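Local coordinates for protein N-acetylneuraminate lyase (Peptoclostridium difficile NAP08, PDB 4WOQ) that belongs to the dihydrodipicolinate synthetase family and is an N-acetylneuraminate lyase by name, built as a TIM barrel, at residues I18-L23 with T219-G224; M157-F162 with F181-R186; E202-A207 with Q229-T234. All blocks are in the same frame, centred on the assembly; numbering follows the deposited sequence.

In the fold
Strand 17-21 opens the eight-stranded parallel barrel, and interaction 1 brings it against helix 220-235, which follows the last strand, so that the contact closes a loop spanning nearly the whole ring. Within that loop lies interaction 2, a short closure across strand 171-176 that joins helices 159-165 and 181-190 on the outside of the barrel. Next along the chain, interaction 3 links helix 204-208 to the later turns of helix 220-235; it begins inside the loop of interaction 1 and ends beyond it, so the two cross. Phe220 touches Met204 between them, and Phe181 packs on Met203 and Ala207 between interactions 2 and 3.

Interaction 1: residues I18-L23 with T219-G224; sequences IYSALL and TFNVNG
Asn221 supplies the hydrogen bond between segments 18-23 and 219-224: its ND2 donates to Ala21 O at 2.9 Å, with an N-H...O angle of 160°. The acceptor lies close to the plane of the Asn221 amide, whereas the donor is tilted 35° from the carbonyl plane of Ala21. The same ND2 also bonds to Ser218 O, and OD1 accepts from Asn44 ND2, so three bonds fix the rotation of this buried amide. Ser20 OG is hydrogen-bonded to Asn44 OD1 as well, which makes Asn44 a shared partner of both segments.

The remaining contacts are van der Waals, and only Ile18 against Phe220 joins two apolar side chains. The Phe220 ring presents its CD2 edge to the strand, and Tyr19 O lies near the ring plane, 2.9 Å from CD2. Ile18 CG2 comes in obliquely to the ring, 3.5 Å from Phe220 CD2; this methyl is anti to the backbone N (CG1 has chi1 -63°), while CG1 carries CD1 away from the helix. Ser20 OG presses on Phe220 CB at 3.1 Å. Leu23 CG rests 3.3 Å from Asn221 ND2.

The contact lies where the TIM barrel closes, strand 17-21 pairing with strand 214-217 and with strand 52-55; Leu22 packs on helix 34-46, and Leu23 and Val222 meet helix 261-270.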
loop_
_atom_site.group_PDB
_atom_site.type_symbol
_atom_site.label_atom_id
_atom_site.label_comp_id
_atom_site.label_asym_id
_atom_site.label_seq_id
_atom_site.Cartn_x
_atom_site.Cartn_y
_atom_site.Cartn_z
ATOM N N ILE A 18 -28.902 -12.352 10.782
ATOM C CA ILE A 18 -28.310 -12.389 9.454
ATOM C C ILE A 18 -29.059 -11.425 8.539
ATOM O O ILE A 18 -30.289 -11.463 8.444
ATOM C CB ILE A 18 -28.380 -13.816 8.844
ATOM C CG1 ILE A 18 -27.554 -14.795 9.685
ATOM C CG2 ILE A 18 -27.847 -13.800 7.430
ATOM C CD1 ILE A 18 -28.133 -15.094 11.051
ATOM N N TYR A 19 -28.305 -10.568 7.860
ATOM C CA TYR A 19 -28.891 -9.583 6.968
ATOM C C TYR A 19 -28.319 -9.639 5.570
ATOM O O TYR A 19 -27.105 -9.746 5.387
ATOM C CB TYR A 19 -28.643 -8.179 7.490
ATOM C CG TYR A 19 -29.314 -7.813 8.783
ATOM C CD1 TYR A 19 -28.904 -8.363 9.995
ATOM C CD2 TYR A 19 -30.274 -6.811 8.808
ATOM C CE1 TYR A 19 -29.435 -7.898 11.205
ATOM C CE2 TYR A 19 -30.803 -6.347 9.991
ATOM C CZ TYR A 19 -30.383 -6.882 11.187
ATOM O OH TYR A 19 -30.894 -6.353 12.348
ATOM N N SER A 20 -29.192 -9.546 4.577
ATOM C CA SER A 20 -28.733 -9.538 3.199
ATOM C C SER A 20 -28.510 -8.088 2.806
ATOM O O SER A 20 -29.378 -7.241 3.032
ATOM C CB SER A 20 -29.779 -10.145 2.258
ATOM O OG SER A 20 -29.802 -11.553 2.331
ATOM N N ALA A 21 -27.337 -7.790 2.260
ATOM C CA ALA A 21 -27.067 -6.442 1.790
ATOM C C ALA A 21 -27.933 -6.455 0.535
ATOM O O ALA A 21 -27.592 -7.104 -0.451
ATOM C CB ALA A 21 -25.596 -6.287 1.439
ATOM N N LEU A 22 -29.069 -5.766 0.594
ATOM C CA LEU A 22 -30.031 -5.742 -0.505
ATOM C C LEU A 22 -29.559 -5.275 -1.876
ATOM O O LEU A 22 -29.066 -4.157 -2.049
ATOM C CB LEU A 22 -31.268 -4.923 -0.097
ATOM C CG LEU A 22 -32.416 -4.877 -1.122
ATOM C CD1 LEU A 22 -32.817 -6.288 -1.539
ATOM C CD2 LEU A 22 -33.594 -4.156 -0.527
ATOM N N LEU A 23 -29.725 -6.159 -2.855
ATOM C CA LEU A 23 -29.380 -5.866 -4.238
ATOM C C LEU A 23 -30.572 -5.113 -4.818
ATOM O O LEU A 23 -31.698 -5.282 -4.347
ATOM C CB LEU A 23 -29.193 -7.159 -5.036
ATOM C CG LEU A 23 -27.958 -8.035 -4.852
ATOM C CD1 LEU A 23 -28.199 -9.372 -5.548
ATOM C CD2 LEU A 23 -26.729 -7.334 -5.435
ATOM N N THR A 219 -23.817 -12.058 -0.577
ATOM C CA THR A 219 -24.136 -13.384 -1.085
ATOM C C THR A 219 -25.375 -13.975 -0.412
ATOM O O THR A 219 -25.942 -14.942 -0.909
ATOM C CB THR A 219 -22.951 -14.380 -0.917
ATOM O OG1 THR A 219 -22.674 -14.576 0.471
ATOM C CG2 THR A 219 -21.703 -13.856 -1.613
ATOM N N PHE A 220 -25.802 -13.396 0.707
ATOM C CA PHE A 220 -26.976 -13.910 1.403
ATOM C C PHE A 220 -28.235 -13.801 0.539
ATOM O O PHE A 220 -29.242 -14.450 0.813
ATOM C CB PHE A 220 -27.208 -13.161 2.721
ATOM C CG PHE A 220 -26.060 -13.251 3.699
ATOM C CD1 PHE A 220 -25.065 -14.215 3.558
ATOM C CD2 PHE A 220 -25.986 -12.371 4.776
ATOM C CE1 PHE A 220 -24.015 -14.295 4.474
ATOM C CE2 PHE A 220 -24.943 -12.445 5.695
ATOM C CZ PHE A 220 -23.955 -13.408 5.545
ATOM N N ASN A 221 -28.180 -12.969 -0.496
ATOM C CA ASN A 221 -29.318 -12.789 -1.391
ATOM C C ASN A 221 -29.683 -14.093 -2.104
ATOM O O ASN A 221 -30.790 -14.232 -2.624
ATOM C CB ASN A 221 -29.014 -11.705 -2.432
ATOM C CG ASN A 221 -29.123 -10.299 -1.866
ATOM O OD1 ASN A 221 -30.188 -9.883 -1.401
ATOM N ND2 ASN A 221 -28.020 -9.559 -1.904
ATOM N N VAL A 222 -28.750 -15.042 -2.129
ATOM C CA VAL A 222 -28.991 -16.324 -2.780
ATOM C C VAL A 222 -28.457 -17.506 -1.982
ATOM O O VAL A 222 -28.843 -18.652 -2.223
ATOM C CB VAL A 222 -28.356 -16.378 -4.188
ATOM C CG1 VAL A 222 -29.056 -15.395 -5.114
ATOM C CG2 VAL A 222 -26.869 -16.073 -4.100
ATOM N N ASN A 223 -27.578 -17.234 -1.026
ATOM C CA ASN A 223 -27.000 -18.304 -0.227
ATOM C C ASN A 223 -27.371 -18.150 1.240
ATOM O O ASN A 223 -26.685 -18.667 2.123
ATOM C CB ASN A 223 -25.478 -18.299 -0.391
ATOM C CG ASN A 223 -24.825 -19.558 0.154
ATOM O OD1 ASN A 223 -25.151 -20.671 -0.265
ATOM N ND2 ASN A 223 -23.893 -19.384 1.088
ATOM N N GLY A 224 -28.473 -17.448 1.487
ATOM C CA GLY A 224 -28.923 -17.208 2.846
ATOM C C GLY A 224 -29.029 -18.416 3.758
ATOM O O GLY A 224 -28.634 -18.347 4.922
#

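Interaction 2: residues M157-F162 with F181-R186; sequences MSLDQF and FYLLER. With 2KT (2-ketobutyric acid), chain I.
Leu183 reaches across to segment 157-162 with both of its methyls. CD2 lies 3.7 Å from Met157 O and meets the Phe162 ring at its edge, near the ring plane, 4.3 Å from CE2; CD1 points to Leu159 CB. With CG anti to the backbone N (chi1 176°), the Leu183 branch extends out from its helix toward these partners. Leu159 CD1 rests against Arg186 CB at 4.0 Å. One face of the Phe162 ring is occupied by Met157 CB.

The two helices follow successive strands of the TIM barrel and flank strand 171-176, on which Phe162 and Leu183 both pack. Helix 159-165 starts with a capping box, in which Gln161 N donates to Ser158 OG and Ser158 N to Gln161 OE1.

A molecule of 2-ketobutyric acid lies beside the pair. Its O3 sits 3.5 Å above one face of the Tyr182 ring, displaced toward the rim, and its C4 is 3.9 Å from Leu183 CD1. The Arg186 chain folds back so that NE and NH2 each bond one oxygen of the Glu185 carboxylate, while NH1 forms a salt bridge with Asp251 of the second subunit.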
loop_
_atom_site.group_PDB
_atom_site.type_symbol
_atom_site.label_atom_id
_atom_site.label_comp_id
_atom_site.label_asym_id
_atom_site.label_seq_id
_atom_site.Cartn_x
_atom_site.Cartn_y
_atom_site.Cartn_z
ATOM N N MET A 157 -9.626 2.420 11.410
ATOM C CA MET A 157 -9.670 3.002 12.746
ATOM C C MET A 157 -9.117 2.055 13.808
ATOM O O MET A 157 -9.297 0.842 13.731
ATOM C CB MET A 157 -11.102 3.408 13.105
ATOM C CG MET A 157 -11.664 4.505 12.215
ATOM S SD MET A 157 -13.259 5.137 12.773
ATOM C CE MET A 157 -14.381 4.182 11.763
ATOM N N SER A 158 -8.438 2.628 14.796
ATOM C CA SER A 158 -7.848 1.861 15.890
ATOM C C SER A 158 -8.924 1.409 16.869
ATOM O O SER A 158 -10.113 1.620 16.639
ATOM C CB SER A 158 -6.834 2.724 16.639
ATOM O OG SER A 158 -7.494 3.732 17.384
ATOM N N LEU A 159 -8.504 0.797 17.970
ATOM C CA LEU A 159 -9.450 0.341 18.978
ATOM C C LEU A 159 -9.973 1.530 19.781
ATOM O O LEU A 159 -11.180 1.666 19.980
ATOM C CB LEU A 159 -8.793 -0.667 19.926
ATOM C CG LEU A 159 -9.689 -1.218 21.047
ATOM C CD1 LEU A 159 -10.758 -2.119 20.462
ATOM C CD2 LEU A 159 -8.851 -1.987 22.043
ATOM N N ASP A 160 -9.066 2.394 20.232
ATOM C CA ASP A 160 -9.458 3.559 21.022
ATOM C C ASP A 160 -10.364 4.507 20.247
ATOM O O ASP A 160 -11.207 5.188 20.834
ATOM C CB ASP A 160 -8.225 4.334 21.505
ATOM C CG ASP A 160 -7.327 3.505 22.403
ATOM O OD1 ASP A 160 -7.857 2.748 23.243
ATOM O OD2 ASP A 160 -6.089 3.625 22.275
ATOM N N GLN A 161 -10.182 4.560 18.931
ATOM C CA GLN A 161 -11.000 5.433 18.106
ATOM C C GLN A 161 -12.431 4.913 18.132
ATOM O O GLN A 161 -13.378 5.678 18.330
ATOM C CB GLN A 161 -10.450 5.485 16.675
ATOM C CG GLN A 161 -9.043 6.073 16.612
ATOM C CD GLN A 161 -8.561 6.345 15.201
ATOM O OE1 GLN A 161 -8.672 5.496 14.315
ATOM N NE2 GLN A 161 -8.005 7.531 14.989
ATOM N N PHE A 162 -12.583 3.605 17.949
ATOM C CA PHE A 162 -13.898 2.987 17.996
ATOM C C PHE A 162 -14.476 3.251 19.380
ATOM O O PHE A 162 -15.683 3.421 19.543
ATOM C CB PHE A 162 -13.789 1.483 17.760
ATOM C CG PHE A 162 -13.920 1.083 16.321
ATOM C CD1 PHE A 162 -15.086 1.364 15.616
ATOM C CD2 PHE A 162 -12.890 0.408 15.676
ATOM C CE1 PHE A 162 -15.228 0.977 14.283
ATOM C CE2 PHE A 162 -13.016 0.014 14.345
ATOM C CZ PHE A 162 -14.190 0.299 13.645
ATOM N N PHE A 181 -8.702 -9.914 12.294
ATOM C CA PHE A 181 -9.362 -10.619 13.384
ATOM C C PHE A 181 -8.776 -10.294 14.757
ATOM O O PHE A 181 -9.392 -10.573 15.787
ATOM C CB PHE A 181 -9.359 -12.126 13.125
ATOM C CG PHE A 181 -10.347 -12.556 12.070
ATOM C CD1 PHE A 181 -10.165 -12.201 10.740
ATOM C CD2 PHE A 181 -11.471 -13.299 12.411
ATOM C CE1 PHE A 181 -11.096 -12.581 9.763
ATOM C CE2 PHE A 181 -12.406 -13.683 11.444
ATOM C CZ PHE A 181 -12.219 -13.325 10.122
ATOM N N TYR A 182 -7.595 -9.689 14.771
ATOM C CA TYR A 182 -6.975 -9.301 16.029
ATOM C C TYR A 182 -7.816 -8.132 16.535
ATOM O O TYR A 182 -8.236 -8.108 17.692
ATOM C CB TYR A 182 -5.511 -8.897 15.795
ATOM C CG TYR A 182 -4.805 -8.237 16.966
ATOM C CD1 TYR A 182 -5.189 -8.487 18.291
ATOM C CD2 TYR A 182 -3.719 -7.385 16.745
ATOM C CE1 TYR A 182 -4.505 -7.899 19.365
ATOM C CE2 TYR A 182 -3.028 -6.797 17.802
ATOM C CZ TYR A 182 -3.425 -7.058 19.109
ATOM O OH TYR A 182 -2.723 -6.486 20.142
ATOM N N LEU A 183 -8.089 -7.179 15.652
ATOM C CA LEU A 183 -8.914 -6.029 16.017
ATOM C C LEU A 183 -10.338 -6.489 16.362
ATOM O O LEU A 183 -10.953 -5.990 17.310
ATOM C CB LEU A 183 -8.966 -5.019 14.864
ATOM C CG LEU A 183 -9.879 -3.814 15.116
ATOM C CD1 LEU A 183 -9.452 -3.105 16.402
ATOM C CD2 LEU A 183 -9.821 -2.858 13.923
ATOM N N LEU A 184 -10.862 -7.430 15.583
ATOM C CA LEU A 184 -12.207 -7.950 15.828
ATOM C C LEU A 184 -12.295 -8.559 17.228
ATOM O O LEU A 184 -13.228 -8.292 17.973
ATOM C CB LEU A 184 -12.565 -9.009 14.782
ATOM C CG LEU A 184 -13.916 -9.713 14.958
ATOM C CD1 LEU A 184 -15.042 -8.691 14.957
ATOM C CD2 LEU A 184 -14.109 -10.723 13.826
ATOM N N GLU A 185 -11.313 -9.378 17.577
ATOM C CA GLU A 185 -11.274 -10.006 18.888
ATOM C C GLU A 185 -11.204 -8.926 19.969
ATOM O O GLU A 185 -11.882 -9.023 20.998
ATOM C CB GLU A 185 -10.065 -10.955 18.960
ATOM C CG GLU A 185 -9.765 -11.575 20.323
ATOM C CD GLU A 185 -9.093 -10.601 21.286
ATOM O OE1 GLU A 185 -8.198 -9.844 20.845
ATOM O OE2 GLU A 185 -9.449 -10.600 22.485
ATOM N N ARG A 186 -10.399 -7.892 19.731
ATOM C CA ARG A 186 -10.254 -6.795 20.695
ATOM C C ARG A 186 -11.572 -6.034 20.863
ATOM O O ARG A 186 -11.919 -5.589 21.961
ATOM C CB ARG A 186 -9.161 -5.817 20.240
ATOM C CG ARG A 186 -7.720 -6.309 20.400
ATOM C CD ARG A 186 -7.276 -6.338 21.862
ATOM N NE ARG A 186 -7.730 -7.536 22.571
ATOM C CZ ARG A 186 -7.480 -7.788 23.855
ATOM N NH1 ARG A 186 -6.783 -6.924 24.585
ATOM N NH2 ARG A 186 -7.909 -8.914 24.406
HETATM C C4 2KT I . -5.563 -2.844 16.079
HETATM C C3 2KT I . -5.579 -1.939 17.313
HETATM C C2 2KT I . -5.267 -2.777 18.554
HETATM O O3 2KT I . -5.184 -4.003 18.501
HETATM C C 2KT I . -5.005 -2.005 19.850
HETATM O OXT 2KT I . -5.004 -0.755 19.853
HETATM O O 2KT I . -4.787 -2.630 20.911
#

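Interaction 3: residues E202-A207 with Q229-T234; sequences EMMLPA and QIFELT
Met204 and Ile230 lie between two helices on the outside of the TIM barrel, the short helix 204-208 after strand 195-198 and helix 220-235 after strand 214-217. The contact is helix-to-helix packing with no hydrogen bond across it, and the backbones come closest at Leu205 and Ile230, whose CA atoms are 6.4 Å apart.

The CG2 methyl of Ile230 is the main bump on its side. It fits into the hollow formed by the Met204 side chain and the start of Leu205, with Met204 CG at 3.9 Å and Leu205 CB at 4.1 Å. Met204 in turn reaches past Ile230: its chain is extended through chi1 and chi2 and then bends at chi3 (-139°), which brings CE against Phe231 CB at 3.9 Å. The Met204 and Phe231 side chains cross at about a right angle, and CE approaches the ring obliquely.

One turn further along helix 220-235, Leu205 CD1 enters beside Thr234, whose CG2 is 4.1 Å away. Helix 239-258 packs against the same groups, with Val245 touching Ile230, Ala242 touching Thr234 and Gln246 OE1 accepting from Leu205 N. Leu205 also meets Val209 of the second subunit, so the contact borders a subunit interface.

Thr234 OG1 is 3.3 Å from Leu205 CD1 and donates to Ile230 O at 2.7 Å; Thr234 N bonds the same oxygen, from the opposite face of the carbonyl plane.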
loop_
_atom_site.group_PDB
_atom_site.type_symbol
_atom_site.label_atom_id
_atom_site.label_comp_id
_atom_site.label_asym_id
_atom_site.label_seq_id
_atom_site.Cartn_x
_atom_site.Cartn_y
_atom_site.Cartn_z
ATOM N N GLU A 202 -17.248 -15.020 3.099
ATOM C CA GLU A 202 -16.294 -16.113 2.971
ATOM C C GLU A 202 -15.451 -16.351 4.233
ATOM O O GLU A 202 -14.598 -17.242 4.254
ATOM C CB GLU A 202 -15.373 -15.868 1.769
ATOM C CG GLU A 202 -14.468 -14.658 1.888
ATOM C CD GLU A 202 -15.175 -13.345 1.579
ATOM O OE1 GLU A 202 -16.242 -13.073 2.169
ATOM O OE2 GLU A 202 -14.651 -12.577 0.744
ATOM N N MET A 203 -15.701 -15.564 5.278
ATOM C CA MET A 203 -14.975 -15.676 6.547
ATOM C C MET A 203 -15.954 -15.716 7.712
ATOM O O MET A 203 -15.606 -15.380 8.846
ATOM C CB MET A 203 -14.027 -14.481 6.739
ATOM C CG MET A 203 -12.839 -14.453 5.798
ATOM S SD MET A 203 -11.716 -13.051 6.110
ATOM C CE MET A 203 -11.708 -12.268 4.505
ATOM N N MET A 204 -17.180 -16.134 7.424
ATOM C CA MET A 204 -18.233 -16.203 8.431
ATOM C C MET A 204 -17.883 -17.058 9.656
ATOM O O MET A 204 -18.055 -16.614 10.790
ATOM C CB MET A 204 -19.526 -16.693 7.772
ATOM C CG MET A 204 -20.732 -16.711 8.683
ATOM S SD MET A 204 -22.286 -16.856 7.752
ATOM C CE MET A 204 -23.313 -15.705 8.647
ATOM N N LEU A 205 -17.383 -18.271 9.427
ATOM C CA LEU A 205 -17.012 -19.180 10.517
ATOM C C LEU A 205 -15.960 -18.624 11.494
ATOM O O LEU A 205 -16.183 -18.605 12.705
ATOM C CB LEU A 205 -16.526 -20.514 9.938
ATOM C CG LEU A 205 -15.756 -21.490 10.840
ATOM C CD1 LEU A 205 -16.564 -21.812 12.096
ATOM C CD2 LEU A 205 -15.453 -22.762 10.044
ATOM N N PRO A 206 -14.794 -18.181 10.987
ATOM C CA PRO A 206 -13.804 -17.650 11.933
ATOM C C PRO A 206 -14.287 -16.393 12.654
ATOM O O PRO A 206 -13.866 -16.107 13.772
ATOM C CB PRO A 206 -12.572 -17.404 11.053
ATOM C CG PRO A 206 -13.148 -17.164 9.699
ATOM C CD PRO A 206 -14.252 -18.201 9.617
ATOM N N ALA A 207 -15.188 -15.649 12.022
ATOM C CA ALA A 207 -15.707 -14.437 12.643
ATOM C C ALA A 207 -16.710 -14.780 13.742
ATOM O O ALA A 207 -16.734 -14.144 14.798
ATOM C CB ALA A 207 -16.366 -13.549 11.593
ATOM N N GLN A 229 -26.782 -21.661 8.333
ATOM C CA GLN A 229 -26.296 -22.949 8.823
ATOM C C GLN A 229 -24.920 -22.751 9.463
ATOM O O GLN A 229 -24.677 -23.201 10.584
ATOM C CB GLN A 229 -26.173 -23.960 7.682
ATOM C CG GLN A 229 -27.420 -24.120 6.856
ATOM C CD GLN A 229 -27.341 -25.303 5.915
ATOM O OE1 GLN A 229 -26.308 -25.550 5.289
ATOM N NE2 GLN A 229 -28.443 -26.035 5.799
ATOM N N ILE A 230 -24.028 -22.080 8.739
ATOM C CA ILE A 230 -22.683 -21.815 9.238
ATOM C C ILE A 230 -22.775 -21.095 10.572
ATOM O O ILE A 230 -22.194 -21.526 11.566
ATOM C CB ILE A 230 -21.876 -20.923 8.269
ATOM C CG1 ILE A 230 -21.704 -21.630 6.928
ATOM C CG2 ILE A 230 -20.514 -20.586 8.883
ATOM C CD1 ILE A 230 -20.943 -20.826 5.893
ATOM N N PHE A 231 -23.518 -19.996 10.581
ATOM C CA PHE A 231 -23.688 -19.199 11.784
ATOM C C PHE A 231 -24.292 -20.008 12.932
ATOM O O PHE A 231 -23.868 -19.874 14.081
ATOM C CB PHE A 231 -24.572 -17.982 11.486
ATOM C CG PHE A 231 -24.580 -16.960 12.584
ATOM C CD1 PHE A 231 -23.429 -16.243 12.888
ATOM C CD2 PHE A 231 -25.726 -16.738 13.337
ATOM C CE1 PHE A 231 -23.416 -15.318 13.934
ATOM C CE2 PHE A 231 -25.726 -15.819 14.382
ATOM C CZ PHE A 231 -24.566 -15.106 14.682
ATOM N N GLU A 232 -25.272 -20.854 12.624
ATOM C CA GLU A 232 -25.919 -21.662 13.655
ATOM C C GLU A 232 -25.081 -22.870 14.067
ATOM O O GLU A 232 -24.873 -23.102 15.258
ATOM C CB GLU A 232 -27.312 -22.114 13.189
ATOM C CG GLU A 232 -28.252 -20.951 12.890
ATOM C CD GLU A 232 -29.703 -21.373 12.703
ATOM O OE1 GLU A 232 -29.976 -22.274 11.878
ATOM O OE2 GLU A 232 -30.575 -20.789 13.385
ATOM N N LEU A 233 -24.605 -23.640 13.092
ATOM C CA LEU A 233 -23.778 -24.805 13.396
ATOM C C LEU A 233 -22.628 -24.388 14.305
ATOM O O LEU A 233 -22.260 -25.114 15.229
ATOM C CB LEU A 233 -23.203 -25.415 12.114
ATOM C CG LEU A 233 -24.125 -26.220 11.197
ATOM C CD1 LEU A 233 -23.375 -26.600 9.929
ATOM C CD2 LEU A 233 -24.612 -27.468 11.922
ATOM N N THR A 234 -22.068 -23.211 14.038
ATOM C CA THR A 234 -20.954 -22.693 14.824
ATOM C C THR A 234 -21.380 -22.335 16.237
ATOM O O THR A 234 -20.747 -22.747 17.204
ATOM C CB THR A 234 -20.329 -21.442 14.170
ATOM O OG1 THR A 234 -19.802 -21.789 12.886
ATOM C CG2 THR A 234 -19.203 -20.894 15.028
#